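Local coordinates for 14-3-3 protein (Cryptosporidium parvum, PDB 3EFZ) that probably binds phosphoserine-containing partner proteins in cell signalling, as other members of the 14-3-3 family do, at residues Glu90-Glu95 with Glu101-Ile106; Arg126-Asn131 with Ala142-Leu147; Glu187-Pro190 with Leu194-Ala197. One frame throughout, in Å; residues are numbered along the deposited sequence.

In the fold
Read from the N terminus, the three contacts follow one another in series, none enclosing or crossing another, and each closes a short connection. Interaction 1 folds the short helix 89-94 back on the start of helix 100-131, at an end of the chain where the second subunit is also within reach. The same long helix then runs to interaction 2, where its last turns pack on helix 138-158; the centres of interactions 1 and 2 are about 37 Å apart. Interaction 3 folds the loop after helix 161-185 onto the first turns of helix 193-207. It touches interaction 2, where Lys146 packs on Ala197, and lies across the chain's centre from interaction 1. Together they make two helical hairpins and one loop-to-helix turn.

Interaction 1 (Glu90-Glu95 with Glu101-Ile106); sequences EKLRKE and EFIQVI
Ile103 reaches out from the first turns of helix 100-131 and sets its side chain on the last turn of helix 89-94, with Leu92 as its main counterpart. At CB the isoleucine is still 4.2 Å from Leu92 O, and there it forks. The CG2 methyl lies beside that carbonyl oxygen, while CG1 carries the longer branch past it to 4.0 Å from Glu95 C. With CG1 beside the backbone N (chi1 -62°) and a second bend at chi2, the terminal CD1 comes to rest between three neighbours: it is 3.4 Å from Leu92 O, 3.8 Å from Leu92 CD2 and 4.0 Å from Glu95 CB. One isoleucine thus straddles a main-chain carbonyl and meets the side chains of Leu92 and Glu95 as well. The other leucine methyl, CD1, reaches Ile106 CG2 one turn further along, at 4.3 Å, a looser touch. All four touching residues are buried.

Glu95 lends only its aliphatic root to this packing. Its chain bends at chi2 and takes the carboxylate away from Ile103, where OE2 accepts a hydrogen bond from Lys91 NZ (2.9 Å), part of a salt bridge, through its anti lone pair. Asn99 of the second subunit also hydrogen-bonds both OE2 and Lys91 NZ, and Phe102 of that subunit packs on Glu95. Apolar packing inside the chain therefore adjoins a polar cluster shared between chains. This is a short-looped helical hairpin in the N-terminal half of the all-helical 14-3-3 fold, whose residues also form part of the contact with the second subunit.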
loop_
_atom_site.group_PDB
_atom_site.type_symbol
_atom_site.label_atom_id
_atom_site.label_comp_id
_atom_site.label_asym_id
_atom_site.label_seq_id
_atom_site.Cartn_x
_atom_site.Cartn_y
_atom_site.Cartn_z
ATOM N N GLU B 90 21.253 0.508 -13.921
ATOM C CA GLU B 90 22.283 0.348 -14.965
ATOM C C GLU B 90 22.173 -0.991 -15.712
ATOM O O GLU B 90 22.297 -1.018 -16.929
ATOM C CB GLU B 90 23.715 0.606 -14.461
ATOM C CG GLU B 90 24.671 0.999 -15.616
ATOM C CD GLU B 90 26.157 0.993 -15.251
ATOM O OE1 GLU B 90 26.994 0.980 -16.190
ATOM O OE2 GLU B 90 26.496 1.009 -14.041
ATOM N N LYS B 91 21.916 -2.082 -14.985
ATOM C CA LYS B 91 21.600 -3.392 -15.601
ATOM C C LYS B 91 20.365 -3.331 -16.513
ATOM O O LYS B 91 20.369 -3.886 -17.623
ATOM C CB LYS B 91 21.417 -4.478 -14.519
ATOM C CG LYS B 91 21.014 -5.871 -15.029
ATOM C CD LYS B 91 22.112 -6.575 -15.838
ATOM C CE LYS B 91 21.557 -7.832 -16.494
ATOM N NZ LYS B 91 22.511 -8.516 -17.430
ATOM N N LEU B 92 19.323 -2.654 -16.047
ATOM C CA LEU B 92 18.101 -2.487 -16.824
ATOM C C LEU B 92 18.257 -1.647 -18.104
ATOM O O LEU B 92 17.733 -2.034 -19.150
ATOM C CB LEU B 92 16.954 -1.977 -15.954
ATOM C CG LEU B 92 16.398 -2.943 -14.898
ATOM C CD1 LEU B 92 15.524 -2.188 -13.900
ATOM C CD2 LEU B 92 15.641 -4.143 -15.532
ATOM N N ARG B 93 18.965 -0.517 -18.022
ATOM C CA ARG B 93 19.295 0.306 -19.204
ATOM C C ARG B 93 20.104 -0.478 -20.221
ATOM O O ARG B 93 19.899 -0.335 -21.423
ATOM C CB ARG B 93 20.090 1.558 -18.811
ATOM N N LYS B 94 21.027 -1.302 -19.727
ATOM C CA LYS B 94 21.891 -2.163 -20.547
ATOM C C LYS B 94 21.067 -3.138 -21.401
ATOM O O LYS B 94 21.383 -3.397 -22.559
ATOM C CB LYS B 94 22.777 -2.955 -19.587
ATOM C CG LYS B 94 24.085 -3.504 -20.094
ATOM C CD LYS B 94 24.881 -4.115 -18.910
ATOM C CE LYS B 94 25.332 -3.057 -17.869
ATOM N NZ LYS B 94 25.315 -3.540 -16.423
ATOM N N GLU B 95 20.014 -3.682 -20.796
ATOM C CA GLU B 95 19.154 -4.681 -21.410
ATOM C C GLU B 95 18.194 -4.117 -22.446
ATOM O O GLU B 95 17.552 -4.882 -23.161
ATOM C CB GLU B 95 18.335 -5.393 -20.323
ATOM C CG GLU B 95 19.147 -6.296 -19.418
ATOM C CD GLU B 95 19.716 -7.509 -20.136
ATOM O OE1 GLU B 95 19.377 -7.738 -21.318
ATOM O OE2 GLU B 95 20.511 -8.237 -19.512
ATOM N N GLU B 101 11.196 -3.209 -25.692
ATOM C CA GLU B 101 9.805 -3.078 -25.301
ATOM C C GLU B 101 9.562 -3.407 -23.843
ATOM O O GLU B 101 8.778 -2.733 -23.180
ATOM C CB GLU B 101 8.902 -3.950 -26.180
ATOM C CG GLU B 101 7.501 -4.021 -25.610
ATOM C CD GLU B 101 6.515 -4.675 -26.518
ATOM O OE1 GLU B 101 5.302 -4.453 -26.272
ATOM O OE2 GLU B 101 6.929 -5.400 -27.455
ATOM N N PHE B 102 10.213 -4.454 -23.341
ATOM C CA PHE B 102 10.074 -4.813 -21.935
ATOM C C PHE B 102 10.616 -3.706 -20.994
ATOM O O PHE B 102 9.997 -3.361 -19.977
ATOM C CB PHE B 102 10.773 -6.138 -21.643
ATOM C CG PHE B 102 10.687 -6.541 -20.187
ATOM C CD1 PHE B 102 9.606 -7.285 -19.719
ATOM C CD2 PHE B 102 11.664 -6.134 -19.283
ATOM C CE1 PHE B 102 9.506 -7.630 -18.346
ATOM C CE2 PHE B 102 11.573 -6.463 -17.927
ATOM C CZ PHE B 102 10.493 -7.238 -17.472
ATOM N N ILE B 103 11.791 -3.186 -21.328
ATOM C CA ILE B 103 12.476 -2.196 -20.498
ATOM C C ILE B 103 11.748 -0.839 -20.527
ATOM O O ILE B 103 11.717 -0.121 -19.524
ATOM C CB ILE B 103 13.959 -2.071 -20.879
ATOM C CG1 ILE B 103 14.688 -3.405 -20.653
ATOM C CG2 ILE B 103 14.644 -0.936 -20.071
ATOM C CD1 ILE B 103 14.829 -3.801 -19.183
ATOM N N GLN B 104 11.110 -0.550 -21.661
ATOM C CA GLN B 104 10.247 0.627 -21.826
ATOM C C GLN B 104 9.012 0.572 -20.936
ATOM O O GLN B 104 8.592 1.586 -20.408
ATOM C CB GLN B 104 9.814 0.798 -23.288
ATOM C CG GLN B 104 9.138 2.136 -23.570
ATOM C CD GLN B 104 10.097 3.305 -23.423
ATOM O OE1 GLN B 104 11.064 3.426 -24.183
ATOM N NE2 GLN B 104 9.859 4.151 -22.418
ATOM N N VAL B 105 8.430 -0.613 -20.773
ATOM C CA VAL B 105 7.268 -0.774 -19.895
ATOM C C VAL B 105 7.702 -0.483 -18.469
ATOM O O VAL B 105 7.004 0.209 -17.739
ATOM C CB VAL B 105 6.627 -2.178 -20.051
ATOM C CG1 VAL B 105 5.571 -2.428 -18.969
ATOM C CG2 VAL B 105 6.040 -2.325 -21.443
ATOM N N ILE B 106 8.881 -0.989 -18.103
ATOM C CA ILE B 106 9.494 -0.771 -16.797
ATOM C C ILE B 106 9.767 0.719 -16.540
ATOM O O ILE B 106 9.430 1.236 -15.469
ATOM C CB ILE B 106 10.771 -1.643 -16.617
ATOM C CG1 ILE B 106 10.392 -3.130 -16.548
ATOM C CG2 ILE B 106 11.557 -1.242 -15.363
ATOM C CD1 ILE B 106 9.655 -3.533 -15.229
#

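Interaction 2 (Arg126-Asn131 with Ala142-Leu147); sequences RIIDDN and AFCIKL
Ile128 meets Cys144 and Leu147 where two consecutive helices of the 14-3-3 fold, 100-131 and 138-158, pack as a helical hairpin near the turn that joins them. Along the second helix, Ala142 comes first and touches Arg181 and Glu182 of helix 161-185. Phe143 faces another part of the bundle, lying on Val48 and Val51 of helix 32-54. Cys144 follows, at the closest pairing of the two backbones, its CA 6.6 Å from the CA of Ile128. It offers CB to the CG2 methyl of Ile128 at 3.6 Å, and its carbonyl oxygen lies 3.7 Å from Ile128 CD1. Ile145 turns to the flank and packs against Asp177 and Arg181 of helix 161-185, whereas Lys146 salt-bridges Asp150 within its own helix. One turn after Cys144 comes Leu147, also facing Ile128. Its side chain lies about 9 Å from that of Arg153, a predicted phosphoserine-contacting residue, and also touches Arg72 of helix 63-81.

The fork of Ile128 explains how one residue serves two partners in this buried contact. CG2 lies anti to the backbone N and takes Cys144, while CG1, beside the backbone N (chi1 -73°), runs out extended to put CD1 on Leu147. Ile128 CD1 and Leu147 CD2 are modelled 3.3 Å apart, shorter than usual for two carbons, so their exact spacing is doubtful.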
loop_
_atom_site.group_PDB
_atom_site.type_symbol
_atom_site.label_atom_id
_atom_site.label_comp_id
_atom_site.label_asym_id
_atom_site.label_seq_id
_atom_site.Cartn_x
_atom_site.Cartn_y
_atom_site.Cartn_z
ATOM N N ARG B 126 0.382 19.053 2.703
ATOM C CA ARG B 126 -0.670 20.054 2.834
ATOM C C ARG B 126 -1.690 19.693 3.918
ATOM O O ARG B 126 -2.089 20.556 4.684
ATOM C CB ARG B 126 -1.357 20.313 1.490
ATOM C CG ARG B 126 -0.398 20.792 0.362
ATOM C CD ARG B 126 -1.183 21.447 -0.795
ATOM N NE ARG B 126 -0.473 21.461 -2.081
ATOM C CZ ARG B 126 -0.524 20.475 -2.990
ATOM N NH1 ARG B 126 0.151 20.579 -4.135
ATOM N NH2 ARG B 126 -1.247 19.376 -2.767
ATOM N N ILE B 127 -2.100 18.424 3.984
ATOM C CA ILE B 127 -3.035 17.961 5.021
ATOM C C ILE B 127 -2.402 18.083 6.410
ATOM O O ILE B 127 -3.040 18.601 7.333
ATOM C CB ILE B 127 -3.547 16.503 4.791
ATOM C CG1 ILE B 127 -4.386 16.426 3.512
ATOM C CG2 ILE B 127 -4.380 16.004 6.004
ATOM C CD1 ILE B 127 -4.557 15.025 3.012
ATOM N N ILE B 128 -1.153 17.641 6.546
ATOM C CA ILE B 128 -0.434 17.767 7.814
ATOM C C ILE B 128 -0.359 19.239 8.253
ATOM O O ILE B 128 -0.728 19.564 9.381
ATOM C CB ILE B 128 0.985 17.137 7.755
ATOM C CG1 ILE B 128 0.905 15.618 7.752
ATOM C CG2 ILE B 128 1.885 17.624 8.929
ATOM C CD1 ILE B 128 2.265 14.994 7.550
ATOM N N ASP B 129 0.073 20.125 7.350
ATOM C CA ASP B 129 0.221 21.546 7.670
ATOM C C ASP B 129 -1.070 22.259 8.106
ATOM O O ASP B 129 -1.036 23.093 9.030
ATOM C CB ASP B 129 0.935 22.276 6.539
ATOM C CG ASP B 129 2.416 22.008 6.553
ATOM O OD1 ASP B 129 2.933 21.666 7.640
ATOM O OD2 ASP B 129 3.066 22.141 5.502
ATOM N N ASP B 130 -2.194 21.900 7.472
ATOM C CA ASP B 130 -3.498 22.487 7.808
ATOM C C ASP B 130 -4.043 22.010 9.157
ATOM O O ASP B 130 -4.921 22.650 9.736
ATOM C CB ASP B 130 -4.533 22.203 6.705
ATOM C CG ASP B 130 -4.249 22.961 5.414
ATOM O OD1 ASP B 130 -3.645 24.055 5.465
ATOM O OD2 ASP B 130 -4.643 22.461 4.337
ATOM N N ASN B 131 -3.518 20.890 9.652
ATOM C CA ASN B 131 -4.021 20.245 10.868
ATOM C C ASN B 131 -3.011 20.109 11.997
ATOM O O ASN B 131 -3.356 19.650 13.097
ATOM C CB ASN B 131 -4.576 18.857 10.526
ATOM C CG ASN B 131 -5.852 18.928 9.712
ATOM O OD1 ASN B 131 -6.932 19.144 10.268
ATOM N ND2 ASN B 131 -5.743 18.740 8.392
ATOM N N ALA B 142 5.698 16.465 16.555
ATOM C CA ALA B 142 7.018 16.030 16.107
ATOM C C ALA B 142 6.866 14.857 15.130
ATOM O O ALA B 142 7.559 14.798 14.126
ATOM C CB ALA B 142 7.912 15.654 17.311
ATOM N N PHE B 143 5.935 13.953 15.427
ATOM C CA PHE B 143 5.637 12.829 14.555
ATOM C C PHE B 143 5.300 13.282 13.120
ATOM O O PHE B 143 5.846 12.748 12.160
ATOM C CB PHE B 143 4.508 11.974 15.156
ATOM C CG PHE B 143 4.081 10.819 14.280
ATOM C CD1 PHE B 143 4.566 9.541 14.512
ATOM C CD2 PHE B 143 3.198 11.013 13.218
ATOM C CE1 PHE B 143 4.162 8.452 13.704
ATOM C CE2 PHE B 143 2.803 9.939 12.410
ATOM C CZ PHE B 143 3.287 8.664 12.657
ATOM N N CYS B 144 4.383 14.243 12.985
ATOM C CA CYS B 144 4.002 14.795 11.681
ATOM C C CYS B 144 5.152 15.497 10.929
ATOM O O CYS B 144 5.250 15.409 9.703
ATOM C CB CYS B 144 2.834 15.764 11.847
ATOM S SG CYS B 144 1.338 15.026 12.501
ATOM N N ILE B 145 6.022 16.187 11.666
ATOM C CA ILE B 145 7.140 16.924 11.075
ATOM C C ILE B 145 8.246 15.957 10.589
ATOM O O ILE B 145 8.832 16.162 9.515
ATOM C CB ILE B 145 7.647 18.009 12.064
ATOM C CG1 ILE B 145 6.550 19.065 12.275
ATOM C CG2 ILE B 145 8.978 18.659 11.599
ATOM C CD1 ILE B 145 6.751 19.947 13.519
ATOM N N LYS B 146 8.513 14.900 11.358
ATOM C CA LYS B 146 9.400 13.836 10.888
ATOM C C LYS B 146 8.868 13.223 9.576
ATOM O O LYS B 146 9.634 12.985 8.630
ATOM C CB LYS B 146 9.574 12.729 11.940
ATOM C CG LYS B 146 10.051 11.442 11.306
ATOM C CD LYS B 146 10.007 10.236 12.190
ATOM C CE LYS B 146 10.368 9.005 11.381
ATOM N NZ LYS B 146 9.225 8.469 10.618
ATOM N N LEU B 147 7.556 12.981 9.551
ATOM C CA LEU B 147 6.842 12.446 8.409
ATOM C C LEU B 147 7.010 13.320 7.160
ATOM O O LEU B 147 7.247 12.804 6.066
ATOM C CB LEU B 147 5.366 12.333 8.785
ATOM C CG LEU B 147 4.445 11.442 7.985
ATOM C CD1 LEU B 147 3.319 10.885 8.873
ATOM C CD2 LEU B 147 3.894 12.232 6.776
#

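Interaction 3 (Glu187-Pro190 with Leu194-Ala197); sequences EKYP and LYLA
Tyr189 and Tyr195 carry this contact as an aromatic pair, and their main chain and neighbours fill in round it. The stack is T-shaped: the edge of the Tyr189 ring is turned to the face of Tyr195, with planes at 73° and centroids 5.0 Å apart. Tyr189 CD1 is the leading atom, standing 3.6 Å above the Tyr195 plane over the middle of the ring, and CE1 follows it to lie 3.8 Å from Tyr195 CZ. The two side chains nevertheless run side by side in the same direction. In Tyr189, CG sits between the backbone N and the carbonyl carbon (chi1 80°), a crowded position that brings the ring alongside Tyr195; Tyr195 extends with CG anti to its N (chi1 179°).

Carbonyl oxygens make the second set of contacts. Tyr189 O sits against the base of the Tyr195 side chain, 3.1 Å from CD2. Pro190 O approaches the same ring obliquely and packs on the isobutyl group of Leu196, 3.5 Å from its CD2. These are close packing contacts of oxygen with carbon.

Within 187-190, Pro190 CD lies over one face of the Tyr189 ring, 3.4 Å above its plane and offset toward the rim. Around the pair, Tyr195 also leans on Leu179 and Glu182 of helix 161-185, and Leu196 touches Leu244 and Leu245 of helix 239-256.

Asp192, just before helix 193-207, accepts at OD2 a hydrogen bond from Tyr195 N and a weak one from Leu194 N, both backbone groups of the first turn. The whole is a short helix-to-helix connection, with a 3-10 turn from Tyr189 leading into helix 193-207, within the antiparallel helical bundle of the 14-3-3 fold.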
loop_
_atom_site.group_PDB
_atom_site.type_symbol
_atom_site.label_atom_id
_atom_site.label_comp_id
_atom_site.label_asym_id
_atom_site.label_seq_id
_atom_site.Cartn_x
_atom_site.Cartn_y
_atom_site.Cartn_z
ATOM N N GLU B 187 9.958 12.635 27.548
ATOM C CA GLU B 187 10.529 12.007 28.727
ATOM C C GLU B 187 11.616 11.030 28.300
ATOM O O GLU B 187 11.398 10.193 27.418
ATOM C CB GLU B 187 9.415 11.292 29.514
ATOM C CG GLU B 187 8.337 10.554 28.635
ATOM C CD GLU B 187 7.421 11.492 27.799
ATOM O OE1 GLU B 187 7.081 11.146 26.641
ATOM O OE2 GLU B 187 7.043 12.576 28.298
ATOM N N LYS B 188 12.795 11.161 28.909
ATOM C CA LYS B 188 13.940 10.300 28.604
ATOM C C LYS B 188 14.105 10.164 27.080
ATOM O O LYS B 188 14.077 9.063 26.528
ATOM C CB LYS B 188 13.777 8.937 29.296
ATOM C CG LYS B 188 15.083 8.245 29.662
ATOM C CD LYS B 188 14.822 6.995 30.495
ATOM N N TYR B 189 14.270 11.310 26.414
ATOM C CA TYR B 189 14.286 11.376 24.956
ATOM C C TYR B 189 15.356 10.533 24.264
ATOM O O TYR B 189 15.065 9.979 23.200
ATOM C CB TYR B 189 14.311 12.831 24.448
ATOM C CG TYR B 189 15.668 13.496 24.463
ATOM C CD1 TYR B 189 16.600 13.244 23.451
ATOM C CD2 TYR B 189 16.018 14.376 25.480
ATOM C CE1 TYR B 189 17.853 13.840 23.455
ATOM C CE2 TYR B 189 17.272 14.992 25.493
ATOM C CZ TYR B 189 18.185 14.716 24.471
ATOM O OH TYR B 189 19.427 15.311 24.474
ATOM N N PRO B 190 16.585 10.420 24.847
ATOM C CA PRO B 190 17.625 9.739 24.078
ATOM C C PRO B 190 17.300 8.280 23.743
ATOM O O PRO B 190 17.771 7.777 22.728
ATOM C CB PRO B 190 18.864 9.842 24.977
ATOM C CG PRO B 190 18.571 10.980 25.902
ATOM C CD PRO B 190 17.110 10.874 26.151
ATOM N N LEU B 194 10.278 7.249 19.158
ATOM C CA LEU B 194 10.017 8.282 18.174
ATOM C C LEU B 194 11.298 9.083 17.951
ATOM O O LEU B 194 11.667 9.377 16.818
ATOM C CB LEU B 194 8.907 9.225 18.648
ATOM C CG LEU B 194 8.579 10.453 17.783
ATOM C CD1 LEU B 194 8.072 10.043 16.403
ATOM C CD2 LEU B 194 7.567 11.315 18.477
ATOM N N TYR B 195 11.967 9.450 19.036
ATOM C CA TYR B 195 13.259 10.124 18.917
ATOM C C TYR B 195 14.252 9.312 18.080
ATOM O O TYR B 195 14.880 9.851 17.176
ATOM C CB TYR B 195 13.861 10.435 20.288
ATOM C CG TYR B 195 15.212 11.122 20.184
ATOM C CD1 TYR B 195 15.300 12.460 19.828
ATOM C CD2 TYR B 195 16.395 10.422 20.424
ATOM C CE1 TYR B 195 16.542 13.095 19.727
ATOM C CE2 TYR B 195 17.631 11.045 20.336
ATOM C CZ TYR B 195 17.700 12.382 19.980
ATOM O OH TYR B 195 18.924 13.016 19.894
ATOM N N LEU B 196 14.364 8.022 18.371
ATOM C CA LEU B 196 15.301 7.140 17.654
ATOM C C LEU B 196 14.893 6.881 16.209
ATOM O O LEU B 196 15.759 6.759 15.336
ATOM C CB LEU B 196 15.514 5.822 18.404
ATOM C CG LEU B 196 16.242 5.919 19.741
ATOM C CD1 LEU B 196 16.102 4.611 20.466
ATOM C CD2 LEU B 196 17.723 6.318 19.572
ATOM N N ALA B 197 13.586 6.821 15.948
ATOM C CA ALA B 197 13.091 6.668 14.577
ATOM C C ALA B 197 13.463 7.895 13.772
ATOM O O ALA B 197 13.723 7.813 12.565
ATOM C CB ALA B 197 11.572 6.447 14.545
#